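Local structure of putative aldehyde dehydrogenase AldY (Bacillus subtilis, 4DNG) at residues A[8-12]-A[13-17]; A[342-345]-A[346-350]. The protein is a putative NAD(+)-dependent aldehyde dehydrogenase, oxidising aldehydes to carboxylates, and may protect cells against stress from ethanol and related compounds. One frame throughout, in Å; residues are numbered along the deposited sequence.

Overall arrangement
Interactions 1 and 2 both concern a tight reversal or ending of the chain held by near neighbours in sequence: a two-strand hairpin in residues 8-17 and the C-terminal end of helix 332-347 in residues 342-350. In each a glycine has positive phi, Gly13 in a type I' turn and Gly349 in a Schellman motif. Phe10 and Trp15 of interaction 1 pack on helix 183-196, Ala345 and Ile350 of interaction 2 on strand 362-369. The two lie on opposite sides of the chain's centre, 48 Å apart between centres and about 35 Å between nearest atoms. Both are away from the predicted active-site residue Glu253 and from the probable NAD(+) site at residues 231-236.

Interaction 1 (A[8-12]-A[13-17]); sequences KSFIN and GKWTG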
loop_
_atom_site.group_PDB
_atom_site.type_symbol
_atom_site.label_atom_id
_atom_site.label_comp_id
_atom_site.label_asym_id
_atom_site.label_seq_id
_atom_site.Cartn_x
_atom_site.Cartn_y
_atom_site.Cartn_z
ATOM N N LYS A 8 7.095 -18.412 27.279
ATOM C CA LYS A 8 7.434 -17.024 27.540
ATOM C C LYS A 8 7.533 -16.208 26.253
ATOM O O LYS A 8 7.611 -16.761 25.158
ATOM C CB LYS A 8 8.756 -16.941 28.312
ATOM C CG LYS A 8 8.931 -18.025 29.361
ATOM C CD LYS A 8 9.487 -17.476 30.660
ATOM C CE LYS A 8 9.080 -18.360 31.832
ATOM N NZ LYS A 8 9.417 -17.715 33.131
ATOM N N SER A 9 7.526 -14.886 26.397
ATOM C CA SER A 9 7.840 -14.008 25.303
ATOM C C SER A 9 9.298 -14.146 25.085
ATOM O O SER A 9 10.027 -14.531 26.002
ATOM C CB SER A 9 7.547 -12.568 25.665
ATOM O OG SER A 9 6.164 -12.386 25.849
ATOM N N PHE A 10 9.738 -13.842 23.870
ATOM C CA PHE A 10 11.154 -13.766 23.592
ATOM C C PHE A 10 11.367 -12.323 23.190
ATOM O O PHE A 10 11.005 -11.929 22.083
ATOM C CB PHE A 10 11.565 -14.743 22.490
ATOM C CG PHE A 10 13.047 -14.819 22.244
ATOM C CD1 PHE A 10 13.859 -15.644 23.005
ATOM C CD2 PHE A 10 13.632 -14.101 21.212
ATOM C CE1 PHE A 10 15.238 -15.721 22.769
ATOM C CE2 PHE A 10 15.012 -14.181 20.966
ATOM C CZ PHE A 10 15.815 -14.997 21.741
ATOM N N ILE A 11 11.924 -11.551 24.128
ATOM C CA ILE A 11 12.246 -10.144 23.946
ATOM C C ILE A 11 13.752 -9.928 24.123
ATOM O O ILE A 11 14.367 -10.487 25.032
ATOM C CB ILE A 11 11.395 -9.238 24.888
ATOM C CG1 ILE A 11 9.886 -9.511 24.675
ATOM C CG2 ILE A 11 11.675 -7.766 24.617
ATOM C CD1 ILE A 11 8.953 -9.061 25.794
ATOM N N ASN A 12 14.337 -9.153 23.211
ATOM C CA ASN A 12 15.751 -8.755 23.252
ATOM C C ASN A 12 16.691 -9.895 23.580
ATOM O O ASN A 12 17.647 -9.734 24.334
ATOM C CB ASN A 12 15.961 -7.585 24.232
ATOM C CG ASN A 12 17.266 -6.816 23.983
ATOM O OD1 ASN A 12 17.810 -6.787 22.869
ATOM N ND2 ASN A 12 17.771 -6.188 25.034
ATOM N N GLY A 13 16.405 -11.064 23.027
ATOM C CA GLY A 13 17.295 -12.200 23.168
ATOM C C GLY A 13 17.047 -12.974 24.434
ATOM O O GLY A 13 17.839 -13.855 24.768
ATOM N N LYS A 14 15.957 -12.658 25.143
ATOM C CA LYS A 14 15.650 -13.326 26.423
ATOM C C LYS A 14 14.226 -13.845 26.538
ATOM O O LYS A 14 13.266 -13.214 26.062
ATOM C CB LYS A 14 15.879 -12.390 27.618
ATOM C CG LYS A 14 17.172 -11.588 27.631
ATOM C CD LYS A 14 18.319 -12.414 28.163
ATOM C CE LYS A 14 19.372 -11.501 28.774
ATOM N NZ LYS A 14 20.341 -12.282 29.584
ATOM N N TRP A 15 14.095 -14.972 27.227
ATOM C CA TRP A 15 12.789 -15.494 27.631
ATOM C C TRP A 15 12.323 -14.695 28.797
ATOM O O TRP A 15 12.965 -14.662 29.834
ATOM C CB TRP A 15 12.859 -16.998 27.927
ATOM C CG TRP A 15 13.311 -17.720 26.688
ATOM C CD1 TRP A 15 14.610 -18.108 26.345
ATOM C CD2 TRP A 15 12.492 -18.049 25.521
ATOM N NE1 TRP A 15 14.638 -18.665 25.086
ATOM C CE2 TRP A 15 13.398 -18.681 24.547
ATOM C CE3 TRP A 15 11.135 -17.942 25.217
ATOM C CZ2 TRP A 15 12.944 -19.160 23.329
ATOM C CZ3 TRP A 15 10.688 -18.418 23.977
ATOM C CH2 TRP A 15 11.570 -19.016 23.062
ATOM N N THR A 16 11.198 -14.025 28.598
ATOM C CA THR A 16 10.728 -12.957 29.451
ATOM C C THR A 16 9.293 -13.265 29.799
ATOM O O THR A 16 8.421 -13.295 28.900
ATOM C CB THR A 16 10.734 -11.653 28.645
ATOM O OG1 THR A 16 12.083 -11.296 28.361
ATOM C CG2 THR A 16 10.035 -10.517 29.378
ATOM N N GLY A 17 9.044 -13.487 31.090
ATOM C CA GLY A 17 7.679 -13.630 31.612
ATOM C C GLY A 17 6.808 -12.397 31.370
ATOM O O GLY A 17 7.308 -11.300 31.113
#
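Phe10 and Trp15 meet in a T-shaped stack: the Phe10 edge is directed at the face of the indole, with the planes inclined at 64°. CD1 of Phe10 does the touching, over the middle of the indole and 3.4 Å from Trp15 CE2, while Phe10 CB lies over the six-membered ring in a CH-pi contact. The torsions bring this about: Phe10 carries CG anti to its own N (chi1 -174°), whereas Trp15 holds CG beside N (chi1 -60°), turning a face of the indole toward the Phe10 edge. Beyond the stack, Phe10 CZ reaches back to Gly13 CA at 3.5 Å. Lys8 O meets the indole at its edge.

Phe10 and Trp15 form the non-hydrogen-bonded pair of an antiparallel beta hairpin closed by a type I' turn, Asn12-Gly13 being its two central residues. A side chain at Gly13 would collide with Asn12 O. Hydrogen-bonded pairs lie on either side: Ile11 N gives to Lys14 O at 2.9 Å and Lys14 N to Ile11 O at 2.7 Å, while Ser9 and Thr16 exchange a second pair. Lys14 O also accepts from Thr16 OG1, which comes from above the carbonyl plane.

Phe10 and Trp15 also pack on Ala191 of helix 183-196, where Trp15 NE1 is hydrogen-bonded to Glu195. An alanine replacing Trp15 would probably leave the Phe10 edge without the face it meets and Glu195 without its indole N-H partner. On the other face of the hairpin, Ile11 CD1 touches Thr16 CG2 at 4.0 Å, the two side chains crossing at about a right angle, and Ser9 OG bonds to Leu208 N.

Interaction 2 (A[342-345]-A[346-350]); sequences IEQA and KTDGI
Ala345 and Ile350 meet on the packed side of this helix end, their CB atoms 4.5 Å apart. The branched chain of Ile350 also lies against the Ala345 carbonyl, with CB 3.6 Å from Ala345 O. Both side chains pack on Phe368 of strand 362-369, as does that of Ile342 one turn earlier.

The helix ends in a Schellman motif. Gly349, with positive phi (104°), leaves the helix; its N gives a 3.0 Å bond to Lys346 O, and Ile350 N makes a weak bond to Ala345 O. The contact between Ala345 and Ile350 is the apolar pair that commonly accompanies this cap, spanning the glycine. A CB on Gly349 would be jammed against Asp348 O.

The exposed side is polar, and one part of it is firmly gripped. Glu343 O accepts twice from Thr347: from the backbone N, and from OG1, which comes at 2.8 Å from above the carbonyl plane. A small first torsion (chi1 -24°) swings that hydroxyl back toward the preceding turn. Looser is the side-chain pair of Glu343 and Lys346. Glu343, bent at chi2, sets OE2 beside the aliphatic part of Lys346, 3.9 Å from its CD. Their charged ends stay 4.3 Å apart between OE2 and NZ, beyond a salt bridge; the extended lysine pairs instead with Glu355.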
loop_
_atom_site.group_PDB
_atom_site.type_symbol
_atom_site.label_atom_id
_atom_site.label_comp_id
_atom_site.label_asym_id
_atom_site.label_seq_id
_atom_site.Cartn_x
_atom_site.Cartn_y
_atom_site.Cartn_z
ATOM N N ILE A 342 -25.269 -23.938 10.710
ATOM C CA ILE A 342 -25.856 -25.140 10.153
ATOM C C ILE A 342 -27.367 -25.108 10.368
ATOM O O ILE A 342 -28.131 -25.550 9.504
ATOM C CB ILE A 342 -25.203 -26.406 10.750
ATOM C CG1 ILE A 342 -23.775 -26.544 10.219
ATOM C CG2 ILE A 342 -26.019 -27.663 10.447
ATOM C CD1 ILE A 342 -22.949 -27.627 10.889
ATOM N N GLU A 343 -27.785 -24.568 11.513
ATOM C CA GLU A 343 -29.205 -24.387 11.815
ATOM C C GLU A 343 -29.837 -23.384 10.848
ATOM O O GLU A 343 -30.956 -23.596 10.347
ATOM C CB GLU A 343 -29.412 -23.963 13.274
ATOM C CG GLU A 343 -29.264 -25.107 14.268
ATOM C CD GLU A 343 -29.975 -26.379 13.815
ATOM O OE1 GLU A 343 -31.227 -26.389 13.733
ATOM O OE2 GLU A 343 -29.278 -27.378 13.537
ATOM N N GLN A 344 -29.089 -22.314 10.579
ATOM C CA GLN A 344 -29.481 -21.294 9.625
ATOM C C GLN A 344 -29.852 -21.897 8.262
ATOM O O GLN A 344 -30.919 -21.599 7.731
ATOM C CB GLN A 344 -28.367 -20.250 9.476
ATOM C CG GLN A 344 -28.776 -18.991 8.726
ATOM C CD GLN A 344 -29.791 -18.150 9.486
ATOM O OE1 GLN A 344 -30.841 -18.639 9.916
ATOM N NE2 GLN A 344 -29.482 -16.871 9.650
ATOM N N ALA A 345 -28.985 -22.759 7.722
ATOM C CA ALA A 345 -29.191 -23.370 6.399
ATOM C C ALA A 345 -30.311 -24.379 6.403
ATOM O O ALA A 345 -30.974 -24.582 5.385
ATOM C CB ALA A 345 -27.920 -24.035 5.914
ATOM N N LYS A 346 -30.496 -25.025 7.546
ATOM C CA LYS A 346 -31.563 -25.988 7.714
ATOM C C LYS A 346 -32.927 -25.311 7.656
ATOM O O LYS A 346 -33.742 -25.669 6.811
ATOM C CB LYS A 346 -31.370 -26.779 9.001
ATOM C CG LYS A 346 -30.382 -27.920 8.838
ATOM C CD LYS A 346 -30.393 -28.808 10.067
ATOM C CE LYS A 346 -29.830 -30.186 9.767
ATOM N NZ LYS A 346 -29.418 -30.854 11.029
ATOM N N THR A 347 -33.160 -24.317 8.521
ATOM C CA THR A 347 -34.416 -23.541 8.506
ATOM C C THR A 347 -34.635 -22.856 7.153
ATOM O O THR A 347 -35.778 -22.668 6.726
ATOM C CB THR A 347 -34.472 -22.459 9.612
ATOM O OG1 THR A 347 -33.608 -22.812 10.699
ATOM C CG2 THR A 347 -35.917 -22.278 10.123
ATOM N N ASP A 348 -33.527 -22.504 6.494
ATOM C CA ASP A 348 -33.516 -21.870 5.168
ATOM C C ASP A 348 -33.959 -22.758 4.005
ATOM O O ASP A 348 -34.165 -22.256 2.898
ATOM C CB ASP A 348 -32.115 -21.349 4.852
ATOM C CG ASP A 348 -31.918 -19.906 5.262
ATOM O OD1 ASP A 348 -32.700 -19.403 6.097
ATOM O OD2 ASP A 348 -30.969 -19.275 4.744
ATOM N N GLY A 349 -34.065 -24.066 4.247
ATOM C CA GLY A 349 -34.498 -25.021 3.227
ATOM C C GLY A 349 -33.425 -25.884 2.580
ATOM O O GLY A 349 -33.732 -26.958 2.056
ATOM N N ILE A 350 -32.171 -25.428 2.610
ATOM C CA ILE A 350 -31.078 -26.085 1.877
ATOM C C ILE A 350 -30.908 -27.553 2.261
ATOM O O ILE A 350 -30.844 -27.880 3.435
ATOM C CB ILE A 350 -29.735 -25.344 2.046
ATOM C CG1 ILE A 350 -29.760 -24.001 1.301
ATOM C CG2 ILE A 350 -28.580 -26.189 1.522
ATOM C CD1 ILE A 350 -30.122 -22.810 2.161
#